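Local coordinates for surface presentation of antigens protein SpaO (Salmonella typhimurium, PDB 4YX7) that takes part in the secretory pathway that presents at the bacterial surface the determinants needed for Salmonella to enter mammalian cells, at residues W10-V15 against K49-F54. Sequence-based numbering, arbitrary orientation.
Sequences WPLRFV and KKLGHF
Phe14 and Phe54 meet through different first torsions: CG of Phe14 lies anti to its carbonyl carbon, whereas CG of Phe54 sits between backbone N and carbonyl carbon (chi1 64°), on a CB that points toward strand 10-15. The rings form a T-shaped pair, with planes at 81° and centroids 5.4 Å apart. Phe14 supplies the edge: its CD2 stands 3.7 Å from Phe54 CD1, over one face but offset toward the rim. Contact extends past the ring edge, because Phe14 CB reaches Phe54 CE1 at 3.7 Å, and the carbonyl O of Val15 approaches the same CE1 obliquely at 3.7 Å. Toward the N-terminal ends of both segments, Leu12 and Leu51 cross at about a right angle and touch by single methyls, CD2 of Leu12 to CD1 of Leu51 at 3.7 Å. The join is mainly apolar side-chain packing; the segment axes come within 8.4 Å and run broadly alike, 44° apart, as expected with one antiparallel strand between them. That strand is 39-46, whose Tyr45 and Val44 hydrogen-bond through the backbone to Arg13 and Leu51. Both phenylalanines also pack on Ile61 and Val63 of strand 60-63, inside what is probably a FliM/FliN C-terminal-type (SPOA) domain, while residues 10-15 continue the sheet into an antiparallel strand of another protein's chain.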
ATOM      1  N   TRP A  10       3.237 -26.472 -15.592  1.00 29.97           N
ATOM      2  CA  TRP A  10       3.198 -26.597 -14.144  1.00 30.30           C
ATOM      3  C   TRP A  10       2.494 -25.402 -13.526  1.00 27.25           C
ATOM      4  O   TRP A  10       2.906 -24.268 -13.736  1.00 24.15           O
ATOM      5  CB  TRP A  10       4.619 -26.713 -13.578  1.00 31.72           C
ATOM      6  CG  TRP A  10       5.517 -27.686 -14.308  1.00 36.31           C
ATOM      7  CD1 TRP A  10       6.017 -27.556 -15.573  1.00 33.12           C
ATOM      8  CD2 TRP A  10       6.045 -28.912 -13.797  1.00 43.48           C
ATOM      9  NE1 TRP A  10       6.799 -28.632 -15.888  1.00 37.87           N
ATOM     10  CE2 TRP A  10       6.838 -29.481 -14.812  1.00 44.77           C
ATOM     11  CE3 TRP A  10       5.917 -29.593 -12.580  1.00 50.15           C
ATOM     12  CZ2 TRP A  10       7.503 -30.695 -14.653  1.00 53.35           C
ATOM     13  CZ3 TRP A  10       6.579 -30.802 -12.420  1.00 58.17           C
ATOM     14  CH2 TRP A  10       7.362 -31.339 -13.454  1.00 59.25           C
ATOM     15  N   PRO A  11       1.440 -25.654 -12.740  1.00 29.98           N
ATOM     16  CA  PRO A  11       0.659 -24.568 -12.148  1.00 26.26           C
ATOM     17  C   PRO A  11       1.325 -23.986 -10.914  1.00 23.69           C
ATOM     18  O   PRO A  11       1.311 -24.639  -9.874  1.00 28.83           O
ATOM     19  CB  PRO A  11      -0.655 -25.260 -11.775  1.00 27.01           C
ATOM     20  CG  PRO A  11      -0.248 -26.638 -11.461  1.00 27.05           C
ATOM     21  CD  PRO A  11       0.922 -26.973 -12.346  1.00 27.68           C
ATOM     22  N   LEU A  12       1.885 -22.783 -11.002  1.00 22.22           N
ATOM     23  CA  LEU A  12       2.546 -22.215  -9.833  1.00 22.71           C
ATOM     24  C   LEU A  12       1.634 -21.264  -9.064  1.00 23.86           C
ATOM     25  O   LEU A  12       0.834 -20.542  -9.648  1.00 25.07           O
ATOM     26  CB  LEU A  12       3.827 -21.494 -10.236  1.00 21.53           C
ATOM     27  CG  LEU A  12       4.836 -22.277 -11.072  1.00 18.59           C
ATOM     28  CD1 LEU A  12       6.052 -21.431 -11.310  1.00 23.68           C
ATOM     29  CD2 LEU A  12       5.217 -23.571 -10.400  1.00 20.52           C
ATOM     30  N   ARG A  13       1.743 -21.300  -7.742  1.00 23.88           N
ATOM     31  CA  ARG A  13       1.035 -20.373  -6.872  1.00 20.43           C
ATOM     32  C   ARG A  13       2.075 -19.589  -6.110  1.00 20.06           C
ATOM     33  O   ARG A  13       2.979 -20.175  -5.511  1.00 23.28           O
ATOM     34  CB  ARG A  13       0.111 -21.103  -5.901  1.00 18.96           C
ATOM     35  CG  ARG A  13      -0.844 -22.070  -6.556  1.00 19.63           C
ATOM     36  CD  ARG A  13      -1.864 -22.545  -5.557  1.00 20.56           C
ATOM     37  NE  ARG A  13      -1.219 -23.013  -4.337  1.00 24.17           N
ATOM     38  CZ  ARG A  13      -0.658 -24.211  -4.217  1.00 30.25           C
ATOM     39  NH1 ARG A  13      -0.666 -25.047  -5.247  1.00 33.27           N
ATOM     40  NH2 ARG A  13      -0.085 -24.577  -3.073  1.00 31.32           N
ATOM     41  N   PHE A  14       1.970 -18.269  -6.148  1.00 16.12           N
ATOM     42  CA  PHE A  14       2.886 -17.435  -5.395  1.00 16.54           C
ATOM     43  C   PHE A  14       2.212 -17.012  -4.103  1.00 15.84           C
ATOM     44  O   PHE A  14       1.374 -16.126  -4.072  1.00 15.07           O
ATOM     45  CB  PHE A  14       3.345 -16.245  -6.244  1.00 15.78           C
ATOM     46  CG  PHE A  14       4.153 -16.661  -7.455  1.00 18.70           C
ATOM     47  CD1 PHE A  14       3.520 -16.994  -8.654  1.00 20.61           C
ATOM     48  CD2 PHE A  14       5.528 -16.766  -7.386  1.00 17.50           C
ATOM     49  CE1 PHE A  14       4.245 -17.400  -9.760  1.00 18.08           C
ATOM     50  CE2 PHE A  14       6.254 -17.161  -8.489  1.00 18.08           C
ATOM     51  CZ  PHE A  14       5.609 -17.477  -9.679  1.00 16.48           C
ATOM     52  N   VAL A  15       2.591 -17.694  -3.034  1.00 19.26           N
ATOM     53  CA  VAL A  15       1.933 -17.567  -1.749  1.00 21.56           C
ATOM     54  C   VAL A  15       2.603 -16.513  -0.868  1.00 18.90           C
ATOM     55  O   VAL A  15       3.793 -16.602  -0.583  1.00 20.33           O
ATOM     56  CB  VAL A  15       1.932 -18.923  -1.024  1.00 16.30           C
ATOM     57  CG1 VAL A  15       1.123 -18.847   0.245  1.00 16.68           C
ATOM     58  CG2 VAL A  15       1.400 -20.001  -1.947  1.00 18.01           C
ATOM     59  N   LYS A  49       4.063 -28.962  -3.284  1.00 33.28           N
ATOM     60  CA  LYS A  49       5.522 -28.853  -3.291  1.00 30.43           C
ATOM     61  C   LYS A  49       6.010 -27.414  -3.209  1.00 28.39           C
ATOM     62  O   LYS A  49       5.727 -26.609  -4.088  1.00 26.08           O
ATOM     63  CB  LYS A  49       6.097 -29.496  -4.555  1.00 32.23           C
ATOM     64  CG  LYS A  49       6.577 -30.932  -4.401  1.00 38.33           C
ATOM     65  CD  LYS A  49       5.562 -31.803  -3.679  1.00 42.52           C
ATOM     66  CE  LYS A  49       6.214 -33.023  -3.059  1.00 48.91           C
ATOM     67  NZ  LYS A  49       5.301 -33.693  -2.095  1.00 50.92           N
ATOM     68  N   LYS A  50       6.756 -27.081  -2.165  1.00 26.01           N
ATOM     69  CA  LYS A  50       7.349 -25.757  -2.101  1.00 26.04           C
ATOM     70  C   LYS A  50       8.639 -25.748  -2.897  1.00 30.67           C
ATOM     71  O   LYS A  50       9.562 -26.489  -2.590  1.00 38.30           O
ATOM     72  CB  LYS A  50       7.616 -25.325  -0.661  1.00 32.25           C
ATOM     73  CG  LYS A  50       8.301 -23.975  -0.568  1.00 31.00           C
ATOM     74  CD  LYS A  50       8.369 -23.465   0.859  1.00 36.45           C
ATOM     75  CE  LYS A  50       9.267 -24.318   1.741  1.00 41.30           C
ATOM     76  NZ  LYS A  50       9.203 -23.883   3.171  1.00 42.64           N
ATOM     77  N   LEU A  51       8.703 -24.900  -3.917  1.00 27.80           N
ATOM     78  CA  LEU A  51       9.841 -24.876  -4.826  1.00 28.09           C
ATOM     79  C   LEU A  51      10.958 -23.928  -4.366  1.00 27.97           C
ATOM     80  O   LEU A  51      12.138 -24.200  -4.584  1.00 29.37           O
ATOM     81  CB  LEU A  51       9.370 -24.498  -6.232  1.00 25.88           C
ATOM     82  CG  LEU A  51       8.213 -25.306  -6.822  1.00 24.56           C
ATOM     83  CD1 LEU A  51       7.878 -24.806  -8.206  1.00 24.46           C
ATOM     84  CD2 LEU A  51       8.548 -26.789  -6.866  1.00 25.93           C
ATOM     85  N   GLY A  52      10.582 -22.824  -3.726  1.00 27.66           N
ATOM     86  CA  GLY A  52      11.537 -21.815  -3.282  1.00 30.07           C
ATOM     87  C   GLY A  52      10.885 -20.520  -2.812  1.00 27.59           C
ATOM     88  O   GLY A  52       9.668 -20.465  -2.703  1.00 26.31           O
ATOM     89  N   HIS A  53      11.689 -19.492  -2.523  1.00 29.03           N
ATOM     90  CA  HIS A  53      11.175 -18.178  -2.112  1.00 29.04           C
ATOM     91  C   HIS A  53      11.170 -17.192  -3.277  1.00 25.54           C
ATOM     92  O   HIS A  53      11.984 -17.296  -4.190  1.00 25.71           O
ATOM     93  CB  HIS A  53      12.007 -17.567  -0.969  1.00 37.90           C
ATOM     94  CG  HIS A  53      12.292 -18.502   0.164  1.00 48.41           C
ATOM     95  ND1 HIS A  53      13.578 -18.844   0.545  1.00 54.37           N
ATOM     96  CD2 HIS A  53      11.468 -19.157   1.017  1.00 51.19           C
ATOM     97  CE1 HIS A  53      13.529 -19.673   1.567  1.00 58.17           C
ATOM     98  NE2 HIS A  53      12.257 -19.883   1.877  1.00 56.16           N
ATOM     99  N   PHE A  54      10.265 -16.220  -3.239  1.00 22.97           N
ATOM    100  CA  PHE A  54      10.336 -15.106  -4.174  1.00 22.49           C
ATOM    101  C   PHE A  54      10.372 -13.786  -3.414  1.00 23.44           C
ATOM    102  O   PHE A  54      10.358 -13.757  -2.180  1.00 20.71           O
ATOM    103  CB  PHE A  54       9.163 -15.131  -5.163  1.00 18.09           C
ATOM    104  CG  PHE A  54       7.810 -14.958  -4.528  1.00 21.56           C
ATOM    105  CD1 PHE A  54       7.088 -16.055  -4.101  1.00 22.59           C
ATOM    106  CD2 PHE A  54       7.252 -13.701  -4.382  1.00 21.00           C
ATOM    107  CE1 PHE A  54       5.851 -15.902  -3.523  1.00 23.00           C
ATOM    108  CE2 PHE A  54       6.002 -13.537  -3.798  1.00 23.81           C
ATOM    109  CZ  PHE A  54       5.299 -14.641  -3.373  1.00 25.73           C
TER